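Local coordinates for protein phosphonate monoester hydrolase (Ruegeria pomeroyi, PDB 4UPK) that belongs to the sulfatase family of the alkaline phosphatase superfamily, hydrolases built round a mixed beta-sheet flanked by helices, and is assembled here from four chains, at residues Ser212-Leu217 and Asp321-Arg326; Ala275-Phe280 and Val470-Asp475; Val70-His75 and Arg413-Phe418. All blocks are in the same frame, centred on the assembly; numbering follows the deposited sequence.

Interaction 1: Ser212-Leu217 and Asp321-Arg326; sequences SDTAFL and DTHIGR
Thr214 and Ala215, in the first turn of helix 213-224, meet His323 on helix 303-333. The turn starts at Ser212, the N-cap residue, whose OG accepts the amide of Ala215 (N to OG 3.1 Å, N-H...O angle 172°). The same OG is hydrogen-bonded to Glu319, so the cap is also tied to the partner helix. Asp213 OD1 accepts from the next amide, Thr214 N, at 3.0 Å, met from above the carboxylate plane, while OD2 forms a salt bridge with Arg241. Thr214 holds CG2 anti to its backbone N, and this methyl lies 3.7 Å from His323 CD2. Ala215 carries the main contact: its CA sits over one face of the His323 imidazole, 3.7 Å from the centroid and 19° off the normal, a CH-pi interaction, and its CB reaches His323 CE1 at 3.5 Å. The ring's rotation is constrained from its edge, where His323 ND1 accepts a bond from Arg326 NH1 (2.8 Å) that runs close to both the ring and guanidinium planes. Arg326 NH2 continues to a salt bridge with Asp219 on helix 213-224. The axes of the segments 213-217 and 321-326 approach to 9.7 Å and run within 8° of parallel, and both helices set side chains on strand 234-239: the helix layer against a beta-sheet expected of an alpha/beta alkaline-phosphatase-type fold.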
loop_
_atom_site.group_PDB
_atom_site.type_symbol
_atom_site.label_atom_id
_atom_site.label_comp_id
_atom_site.label_asym_id
_atom_site.label_seq_id
_atom_site.Cartn_x
_atom_site.Cartn_y
_atom_site.Cartn_z
ATOM N N SER A 212 -10.680 -24.725 -34.121
ATOM C CA SER A 212 -11.704 -24.067 -33.308
ATOM C C SER A 212 -11.150 -23.473 -32.018
ATOM O O SER A 212 -10.062 -23.835 -31.587
ATOM C CB SER A 212 -12.856 -25.025 -33.013
ATOM O OG SER A 212 -12.632 -25.800 -31.843
ATOM N N ASP A 213 -11.917 -22.567 -31.415
ATOM C CA ASP A 213 -11.615 -21.931 -30.131
ATOM C C ASP A 213 -11.446 -22.967 -29.011
ATOM O O ASP A 213 -10.455 -22.891 -28.282
ATOM C CB ASP A 213 -12.676 -20.862 -29.787
ATOM C CG ASP A 213 -14.144 -21.216 -29.992
ATOM O OD1 ASP A 213 -14.440 -22.371 -30.439
ATOM O OD2 ASP A 213 -14.999 -20.353 -29.701
ATOM N N THR A 214 -12.367 -23.988 -28.940
ATOM C CA THR A 214 -12.332 -25.122 -27.999
ATOM C C THR A 214 -11.065 -25.956 -28.167
ATOM O O THR A 214 -10.396 -26.227 -27.171
ATOM C CB THR A 214 -13.607 -25.980 -28.135
ATOM O OG1 THR A 214 -14.756 -25.153 -27.906
ATOM C CG2 THR A 214 -13.617 -27.196 -27.193
ATOM N N ALA A 215 -10.761 -26.391 -29.423
ATOM C CA ALA A 215 -9.601 -27.218 -29.786
ATOM C C ALA A 215 -8.295 -26.489 -29.481
ATOM O O ALA A 215 -7.389 -27.066 -28.881
ATOM C CB ALA A 215 -9.653 -27.593 -31.266
ATOM N N PHE A 216 -8.213 -25.220 -29.900
ATOM C CA PHE A 216 -7.044 -24.367 -29.707
ATOM C C PHE A 216 -6.669 -24.210 -28.234
ATOM O O PHE A 216 -5.480 -24.347 -27.912
ATOM C CB PHE A 216 -7.220 -23.011 -30.425
ATOM C CG PHE A 216 -6.083 -22.055 -30.196
ATOM C CD1 PHE A 216 -4.927 -22.130 -30.965
ATOM C CD2 PHE A 216 -6.129 -21.131 -29.149
ATOM C CE1 PHE A 216 -3.838 -21.285 -30.707
ATOM C CE2 PHE A 216 -5.042 -20.294 -28.889
ATOM C CZ PHE A 216 -3.910 -20.361 -29.680
ATOM N N LEU A 217 -7.655 -23.931 -27.348
ATOM C CA LEU A 217 -7.385 -23.760 -25.903
ATOM C C LEU A 217 -6.863 -25.047 -25.268
ATOM O O LEU A 217 -5.897 -25.003 -24.516
ATOM C CB LEU A 217 -8.614 -23.216 -25.141
ATOM C CG LEU A 217 -8.406 -22.784 -23.687
ATOM C CD1 LEU A 217 -7.336 -21.680 -23.538
ATOM C CD2 LEU A 217 -9.676 -22.332 -23.097
ATOM N N ASP A 321 -16.848 -31.502 -24.582
ATOM C CA ASP A 321 -16.715 -32.840 -24.035
ATOM C C ASP A 321 -15.544 -33.618 -24.647
ATOM O O ASP A 321 -14.761 -34.150 -23.883
ATOM C CB ASP A 321 -18.003 -33.634 -24.187
ATOM C CG ASP A 321 -17.963 -34.896 -23.371
ATOM O OD1 ASP A 321 -18.307 -34.832 -22.183
ATOM O OD2 ASP A 321 -17.496 -35.931 -23.898
ATOM N N THR A 322 -15.434 -33.705 -25.997
ATOM C CA THR A 322 -14.351 -34.429 -26.711
ATOM C C THR A 322 -12.972 -33.919 -26.289
ATOM O O THR A 322 -12.081 -34.723 -26.056
ATOM C CB THR A 322 -14.524 -34.322 -28.247
ATOM O OG1 THR A 322 -15.846 -34.699 -28.637
ATOM C CG2 THR A 322 -13.500 -35.149 -29.027
ATOM N N HIS A 323 -12.805 -32.590 -26.193
ATOM C CA HIS A 323 -11.554 -31.968 -25.780
ATOM C C HIS A 323 -11.214 -32.160 -24.300
ATOM O O HIS A 323 -10.037 -32.262 -23.982
ATOM C CB HIS A 323 -11.447 -30.512 -26.265
ATOM C CG HIS A 323 -11.267 -30.438 -27.745
ATOM N ND1 HIS A 323 -10.054 -30.721 -28.328
ATOM C CD2 HIS A 323 -12.180 -30.223 -28.720
ATOM C CE1 HIS A 323 -10.249 -30.635 -29.636
ATOM N NE2 HIS A 323 -11.515 -30.340 -29.919
ATOM N N ILE A 324 -12.221 -32.284 -23.411
ATOM C CA ILE A 324 -12.028 -32.550 -21.970
ATOM C C ILE A 324 -11.500 -33.990 -21.786
ATOM O O ILE A 324 -10.690 -34.228 -20.901
ATOM C CB ILE A 324 -13.302 -32.208 -21.104
ATOM C CG1 ILE A 324 -13.432 -30.687 -20.941
ATOM C CG2 ILE A 324 -13.297 -32.913 -19.698
ATOM C CD1 ILE A 324 -14.716 -30.185 -20.252
ATOM N N GLY A 325 -11.913 -34.910 -22.668
ATOM C CA GLY A 325 -11.412 -36.285 -22.703
ATOM C C GLY A 325 -9.909 -36.354 -22.938
ATOM O O GLY A 325 -9.223 -37.189 -22.352
ATOM N N ARG A 326 -9.378 -35.441 -23.760
ATOM C CA ARG A 326 -7.945 -35.306 -24.058
ATOM C C ARG A 326 -7.182 -34.824 -22.829
ATOM O O ARG A 326 -6.043 -35.229 -22.646
ATOM C CB ARG A 326 -7.715 -34.316 -25.208
ATOM C CG ARG A 326 -8.219 -34.748 -26.576
ATOM C CD ARG A 326 -8.166 -33.555 -27.524
ATOM N NE ARG A 326 -6.786 -33.211 -27.862
ATOM C CZ ARG A 326 -6.369 -32.018 -28.271
ATOM N NH1 ARG A 326 -7.222 -31.008 -28.385
ATOM N NH2 ARG A 326 -5.093 -31.825 -28.573
#

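Interaction 2: Ala275-Phe280 and Val470-Asp475; sequences AEHPFF and VEFAAD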
loop_
_atom_site.group_PDB
_atom_site.type_symbol
_atom_site.label_atom_id
_atom_site.label_comp_id
_atom_site.label_asym_id
_atom_site.label_seq_id
_atom_site.Cartn_x
_atom_site.Cartn_y
_atom_site.Cartn_z
ATOM N N ALA A 275 -47.317 -11.779 -17.932
ATOM C CA ALA A 275 -48.489 -11.701 -17.026
ATOM C C ALA A 275 -48.158 -12.259 -15.632
ATOM O O ALA A 275 -48.787 -11.854 -14.657
ATOM C CB ALA A 275 -49.683 -12.447 -17.615
ATOM N N GLU A 276 -47.157 -13.160 -15.545
ATOM C CA GLU A 276 -46.717 -13.774 -14.297
ATOM C C GLU A 276 -46.027 -12.769 -13.358
ATOM O O GLU A 276 -46.252 -12.805 -12.147
ATOM C CB GLU A 276 -45.896 -15.059 -14.529
ATOM C CG GLU A 276 -46.711 -16.226 -15.084
ATOM C CD GLU A 276 -47.996 -16.575 -14.357
ATOM O OE1 GLU A 276 -47.970 -16.702 -13.113
ATOM O OE2 GLU A 276 -49.030 -16.745 -15.037
ATOM N N HIS A 277 -45.256 -11.815 -13.930
ATOM C CA HIS A 277 -44.620 -10.718 -13.193
ATOM C C HIS A 277 -44.073 -9.719 -14.228
ATOM O O HIS A 277 -43.507 -10.150 -15.238
ATOM C CB HIS A 277 -43.518 -11.216 -12.213
ATOM C CG HIS A 277 -43.022 -10.194 -11.223
ATOM N ND1 HIS A 277 -42.179 -9.151 -11.613
ATOM C CD2 HIS A 277 -43.206 -10.122 -9.882
ATOM C CE1 HIS A 277 -41.925 -8.460 -10.511
ATOM N NE2 HIS A 277 -42.509 -9.015 -9.442
ATOM N N PRO A 278 -44.228 -8.393 -13.989
ATOM C CA PRO A 278 -43.734 -7.389 -14.950
ATOM C C PRO A 278 -42.242 -7.430 -15.295
ATOM O O PRO A 278 -41.878 -6.916 -16.351
ATOM C CB PRO A 278 -44.089 -6.067 -14.271
ATOM C CG PRO A 278 -45.206 -6.390 -13.376
ATOM C CD PRO A 278 -44.896 -7.736 -12.850
ATOM N N PHE A 279 -41.391 -8.001 -14.414
ATOM C CA PHE A 279 -39.933 -8.178 -14.565
ATOM C C PHE A 279 -39.573 -8.887 -15.891
ATOM O O PHE A 279 -38.521 -8.612 -16.471
ATOM C CB PHE A 279 -39.381 -9.010 -13.368
ATOM C CG PHE A 279 -37.992 -9.599 -13.556
ATOM C CD1 PHE A 279 -37.820 -10.849 -14.146
ATOM C CD2 PHE A 279 -36.857 -8.884 -13.188
ATOM C CE1 PHE A 279 -36.540 -11.368 -14.363
ATOM C CE2 PHE A 279 -35.578 -9.405 -13.405
ATOM C CZ PHE A 279 -35.429 -10.647 -13.978
ATOM N N PHE A 280 -40.437 -9.838 -16.317
ATOM C CA PHE A 280 -40.297 -10.682 -17.506
ATOM C C PHE A 280 -40.524 -9.994 -18.831
ATOM O O PHE A 280 -40.142 -10.537 -19.874
ATOM C CB PHE A 280 -41.094 -11.985 -17.364
ATOM C CG PHE A 280 -40.634 -12.825 -16.200
ATOM C CD1 PHE A 280 -39.345 -13.340 -16.159
ATOM C CD2 PHE A 280 -41.483 -13.084 -15.132
ATOM C CE1 PHE A 280 -38.911 -14.082 -15.063
ATOM C CE2 PHE A 280 -41.063 -13.865 -14.061
ATOM C CZ PHE A 280 -39.773 -14.335 -14.020
ATOM N N VAL A 470 -38.603 -14.737 -4.871
ATOM C CA VAL A 470 -37.860 -13.681 -5.548
ATOM C C VAL A 470 -38.260 -12.359 -4.872
ATOM O O VAL A 470 -39.444 -12.054 -4.771
ATOM C CB VAL A 470 -38.068 -13.644 -7.085
ATOM C CG1 VAL A 470 -37.326 -12.466 -7.722
ATOM C CG2 VAL A 470 -37.655 -14.970 -7.751
ATOM N N GLU A 471 -37.267 -11.584 -4.387
ATOM C CA GLU A 471 -37.513 -10.277 -3.769
ATOM C C GLU A 471 -36.666 -9.216 -4.439
ATOM O O GLU A 471 -35.477 -9.441 -4.685
ATOM C CB GLU A 471 -37.229 -10.311 -2.261
ATOM C CG GLU A 471 -38.215 -11.165 -1.472
ATOM C CD GLU A 471 -39.499 -10.494 -1.026
ATOM O OE1 GLU A 471 -39.801 -9.374 -1.505
ATOM O OE2 GLU A 471 -40.198 -11.093 -0.177
ATOM N N PHE A 472 -37.271 -8.058 -4.719
ATOM C CA PHE A 472 -36.625 -6.898 -5.359
ATOM C C PHE A 472 -36.325 -5.773 -4.352
ATOM O O PHE A 472 -37.137 -5.513 -3.473
ATOM C CB PHE A 472 -37.563 -6.322 -6.450
ATOM C CG PHE A 472 -37.816 -7.268 -7.593
ATOM C CD1 PHE A 472 -38.865 -8.184 -7.542
ATOM C CD2 PHE A 472 -36.984 -7.277 -8.704
ATOM C CE1 PHE A 472 -39.074 -9.081 -8.579
ATOM C CE2 PHE A 472 -37.209 -8.168 -9.754
ATOM C CZ PHE A 472 -38.256 -9.054 -9.688
ATOM N N ALA A 473 -35.180 -5.065 -4.540
ATOM C CA ALA A 473 -34.786 -3.880 -3.764
ATOM C C ALA A 473 -35.711 -2.733 -4.206
ATOM O O ALA A 473 -36.143 -1.928 -3.385
ATOM C CB ALA A 473 -33.332 -3.520 -4.051
ATOM N N ALA A 474 -36.032 -2.689 -5.522
ATOM C CA ALA A 474 -36.950 -1.732 -6.134
ATOM C C ALA A 474 -38.410 -2.071 -5.749
ATOM O O ALA A 474 -38.696 -3.169 -5.253
ATOM C CB ALA A 474 -36.791 -1.768 -7.641
ATOM N N ASP A 475 -39.327 -1.125 -5.967
ATOM C CA ASP A 475 -40.734 -1.286 -5.627
ATOM C C ASP A 475 -41.524 -2.198 -6.582
ATOM O O ASP A 475 -42.555 -1.798 -7.140
ATOM C CB ASP A 475 -41.404 0.074 -5.424
ATOM C CG ASP A 475 -42.044 0.182 -4.058
ATOM O OD1 ASP A 475 -43.202 -0.270 -3.913
ATOM O OD2 ASP A 475 -41.351 0.645 -3.107
#
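An aromatic cluster of His277, Phe279 and Phe472 joins the loop before helix 280-286 to the end of strand 467-472. Phe472 CE1 meets His277 CE1 at 3.5 Å, and the two side chains arrive from opposite directions. Their planes lie only 21° apart, yet the centroids are separated by 5.1 Å, so the rings are slid past each other and barely overlap. On the Phe279 side, Phe472 CE2 lies 3.5 Å from Phe279 CD2, with the planes inclined at 48°; Phe472 CZ also reaches Phe279 CB at 3.8 Å. The histidine is gripped at both nitrogens. With CG of His277 anti to the backbone N (chi1 -168°), His277 ND1 lies where it can accept a capping bond from Phe279 N, 3.1 Å long and close to the ring plane, while NE2 is hydrogen-bonded to Pro477 O. The ring of Phe279 is further stacked on Trp446. Beyond the cluster, the backbone O of Phe472 is bonded to Arg511 of the second subunit, so this strand end also faces the subunit interface. The contact thus docks a sulfatase-family loop on the small four-stranded antiparallel sheet, the C-terminal element found in many sulfatase-type folds.

Interaction 3: Val70-His75 and Arg413-Phe418; sequences VSFRRH and RSLRPF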
loop_
_atom_site.group_PDB
_atom_site.type_symbol
_atom_site.label_atom_id
_atom_site.label_comp_id
_atom_site.label_asym_id
_atom_site.label_seq_id
_atom_site.Cartn_x
_atom_site.Cartn_y
_atom_site.Cartn_z
ATOM N N VAL A 70 -17.712 -37.685 -7.718
ATOM C CA VAL A 70 -18.865 -37.162 -6.986
ATOM C C VAL A 70 -19.600 -36.057 -7.816
ATOM O O VAL A 70 -18.988 -35.057 -8.220
ATOM C CB VAL A 70 -18.450 -36.678 -5.565
ATOM C CG1 VAL A 70 -19.666 -36.264 -4.743
ATOM C CG2 VAL A 70 -17.636 -37.741 -4.822
ATOM N N SER A 71 -20.908 -36.270 -8.058
ATOM C CA SER A 71 -21.788 -35.358 -8.788
ATOM C C SER A 71 -22.721 -34.642 -7.812
ATOM O O SER A 71 -23.305 -35.283 -6.943
ATOM C CB SER A 71 -22.625 -36.117 -9.817
ATOM O OG SER A 71 -21.794 -36.783 -10.751
ATOM N N PHE A 72 -22.860 -33.313 -7.971
ATOM C CA PHE A 72 -23.682 -32.450 -7.134
ATOM C C PHE A 72 -24.889 -32.011 -7.957
ATOM O O PHE A 72 -24.760 -31.201 -8.886
ATOM C CB PHE A 72 -22.842 -31.264 -6.601
ATOM C CG PHE A 72 -21.713 -31.680 -5.674
ATOM C CD1 PHE A 72 -20.505 -32.153 -6.183
ATOM C CD2 PHE A 72 -21.862 -31.608 -4.296
ATOM C CE1 PHE A 72 -19.468 -32.541 -5.330
ATOM C CE2 PHE A 72 -20.826 -32.010 -3.439
ATOM C CZ PHE A 72 -19.633 -32.470 -3.961
ATOM N N ARG A 73 -26.060 -32.587 -7.634
ATOM C CA ARG A 73 -27.323 -32.375 -8.359
ATOM C C ARG A 73 -28.153 -31.116 -8.048
ATOM O O ARG A 73 -29.046 -30.771 -8.847
ATOM C CB ARG A 73 -28.202 -33.642 -8.317
ATOM C CG ARG A 73 -27.539 -34.832 -8.990
ATOM C CD ARG A 73 -27.702 -34.890 -10.514
ATOM N NE ARG A 73 -26.699 -35.775 -11.123
ATOM C CZ ARG A 73 -26.821 -37.095 -11.219
ATOM N NH1 ARG A 73 -27.906 -37.705 -10.762
ATOM N NH2 ARG A 73 -25.852 -37.816 -11.755
ATOM N N ARG A 74 -27.884 -30.442 -6.901
ATOM C CA ARG A 74 -28.621 -29.238 -6.507
ATOM C C ARG A 74 -27.643 -28.067 -6.362
ATOM O O ARG A 74 -27.660 -27.352 -5.361
ATOM C CB ARG A 74 -29.428 -29.503 -5.213
ATOM C CG ARG A 74 -30.809 -28.865 -5.227
ATOM C CD ARG A 74 -31.726 -29.443 -4.163
ATOM N NE ARG A 74 -33.114 -28.985 -4.322
ATOM C CZ ARG A 74 -33.762 -28.201 -3.458
ATOM N NH1 ARG A 74 -33.161 -27.779 -2.349
ATOM N NH2 ARG A 74 -35.019 -27.840 -3.693
ATOM N N HIS A 75 -26.780 -27.887 -7.383
ATOM C CA HIS A 75 -25.738 -26.867 -7.428
ATOM C C HIS A 75 -26.177 -25.636 -8.210
ATOM O O HIS A 75 -26.570 -25.732 -9.377
ATOM C CB HIS A 75 -24.431 -27.446 -7.983
ATOM C CG HIS A 75 -23.258 -26.539 -7.815
ATOM N ND1 HIS A 75 -22.674 -26.337 -6.576
ATOM C CD2 HIS A 75 -22.610 -25.785 -8.730
ATOM C CE1 HIS A 75 -21.680 -25.487 -6.780
ATOM N NE2 HIS A 75 -21.607 -25.120 -8.056
ATOM N N ARG A 413 -18.717 -22.850 2.028
ATOM C CA ARG A 413 -18.268 -23.914 2.909
ATOM C C ARG A 413 -17.718 -25.082 2.088
ATOM O O ARG A 413 -18.261 -25.419 1.033
ATOM C CB ARG A 413 -19.421 -24.384 3.811
ATOM C CG ARG A 413 -19.847 -23.348 4.854
ATOM C CD ARG A 413 -20.980 -23.836 5.736
ATOM N NE ARG A 413 -20.630 -25.037 6.501
ATOM C CZ ARG A 413 -21.494 -25.727 7.240
ATOM N NH1 ARG A 413 -22.753 -25.328 7.346
ATOM N NH2 ARG A 413 -21.108 -26.823 7.870
ATOM N N SER A 414 -16.633 -25.687 2.578
ATOM C CA SER A 414 -15.976 -26.831 1.947
ATOM C C SER A 414 -16.942 -27.996 1.688
ATOM O O SER A 414 -17.718 -28.384 2.569
ATOM C CB SER A 414 -14.804 -27.300 2.801
ATOM O OG SER A 414 -14.124 -28.393 2.207
ATOM N N LEU A 415 -16.875 -28.550 0.470
ATOM C CA LEU A 415 -17.674 -29.690 0.039
ATOM C C LEU A 415 -16.972 -31.008 0.339
ATOM O O LEU A 415 -17.502 -32.069 -0.004
ATOM C CB LEU A 415 -17.975 -29.591 -1.463
ATOM C CG LEU A 415 -18.833 -28.421 -1.924
ATOM C CD1 LEU A 415 -19.031 -28.475 -3.420
ATOM C CD2 LEU A 415 -20.178 -28.393 -1.217
ATOM N N ARG A 416 -15.781 -30.946 0.971
ATOM C CA ARG A 416 -14.972 -32.107 1.326
ATOM C C ARG A 416 -15.727 -33.210 2.088
ATOM O O ARG A 416 -15.598 -34.355 1.652
ATOM C CB ARG A 416 -13.658 -31.707 2.007
ATOM C CG ARG A 416 -12.509 -32.630 1.661
ATOM C CD ARG A 416 -11.242 -32.159 2.302
ATOM N NE ARG A 416 -10.214 -33.191 2.266
ATOM C CZ ARG A 416 -9.006 -33.053 2.797
ATOM N NH1 ARG A 416 -8.662 -31.915 3.397
ATOM N NH2 ARG A 416 -8.125 -34.042 2.727
ATOM N N PRO A 417 -16.572 -32.942 3.134
ATOM C CA PRO A 417 -17.323 -34.057 3.785
ATOM C C PRO A 417 -18.141 -34.941 2.823
ATOM O O PRO A 417 -18.158 -36.162 2.986
ATOM C CB PRO A 417 -18.239 -33.336 4.794
ATOM C CG PRO A 417 -17.530 -32.076 5.090
ATOM C CD PRO A 417 -16.874 -31.655 3.804
ATOM N N PHE A 418 -18.777 -34.324 1.806
ATOM C CA PHE A 418 -19.555 -34.975 0.739
ATOM C C PHE A 418 -18.757 -35.938 -0.145
ATOM O O PHE A 418 -19.350 -36.861 -0.712
ATOM C CB PHE A 418 -20.202 -33.913 -0.175
ATOM C CG PHE A 418 -21.209 -33.022 0.510
ATOM C CD1 PHE A 418 -22.505 -33.470 0.758
ATOM C CD2 PHE A 418 -20.881 -31.722 0.862
ATOM C CE1 PHE A 418 -23.453 -32.629 1.340
ATOM C CE2 PHE A 418 -21.826 -30.885 1.442
ATOM C CZ PHE A 418 -23.102 -31.347 1.694
#
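Phe72, on strand 70-76 of the mixed central sheet, packs against Leu415 and Phe418 where the chain enters the short helix 416-419; the contact joins this helix to the sheet of the alkaline-phosphatase-type fold. From CB, which is directed at the partner segment, the side chain sets CG anti to its carbonyl carbon (chi1 -64°), carrying the ring out to the two hydrophobic residues. The close approaches come at the far end of the ring, on CE2 and CZ. Phe72 CE2 lies 3.8 Å from Phe418 CB, and the same carbon is 4.1 Å from Phe418 CG, an oblique approach at the root of that side chain. Leu415 comes from the other side of the ring plane. Its CD1 is over one face of the Phe72 ring, 4.2 Å from the centroid and 20° off the normal, which is CH-pi geometry displaced toward the rim. Accordingly, CD1 is nearly equidistant from Phe72 CE2 (4.0 Å) and Phe72 CZ (4.1 Å). The tip atom Phe72 CZ also lies 4.1 Å from Phe418 CB, so the CE2-CZ edge is met from opposite sides of the plane, by Leu415 over a face and by Phe418 CB obliquely. Phe72 also touches Leu372 and Ile374 of strand 372-375, Val385 of strand 384-386 and Thr389 of strand 388-390. Phe418 in turn meets Trp427 edge-to-face. Two strand positions earlier, Val70 CG1 approaches Phe418 O at 4.1 Å, a van der Waals contact. Ser414 caps the turn into this weakly bonded helix: its OG is also hydrogen-bonded to Asp400 and accepts a capping bond from Arg416 N, 3.3 Å long with an N-H...O angle of 160°.

Along the chain the segments run 70-75, 212-217, 275-280, 321-326, 413-418, 470-475. Both segments of interaction 1 fall between those of interaction 3, whereas interaction 2 alternates with each of the others. The centres of interactions 1 and 3 are 26 Å apart, with about 12 Å between nearest atoms. Both adjoin the nine-stranded mixed sheet, one through helices resting on strand 234-239, the other through strand 70-76 itself. Interaction 2 uses the separate four-stranded antiparallel sheet, 31 Å from interaction 3 and 40 Å from interaction 1 between centres, on the opposite side of the chain's centre from the latter. Interactions 2 and 3 tie late chain parts to earlier ones; interaction 1 joins two core helices.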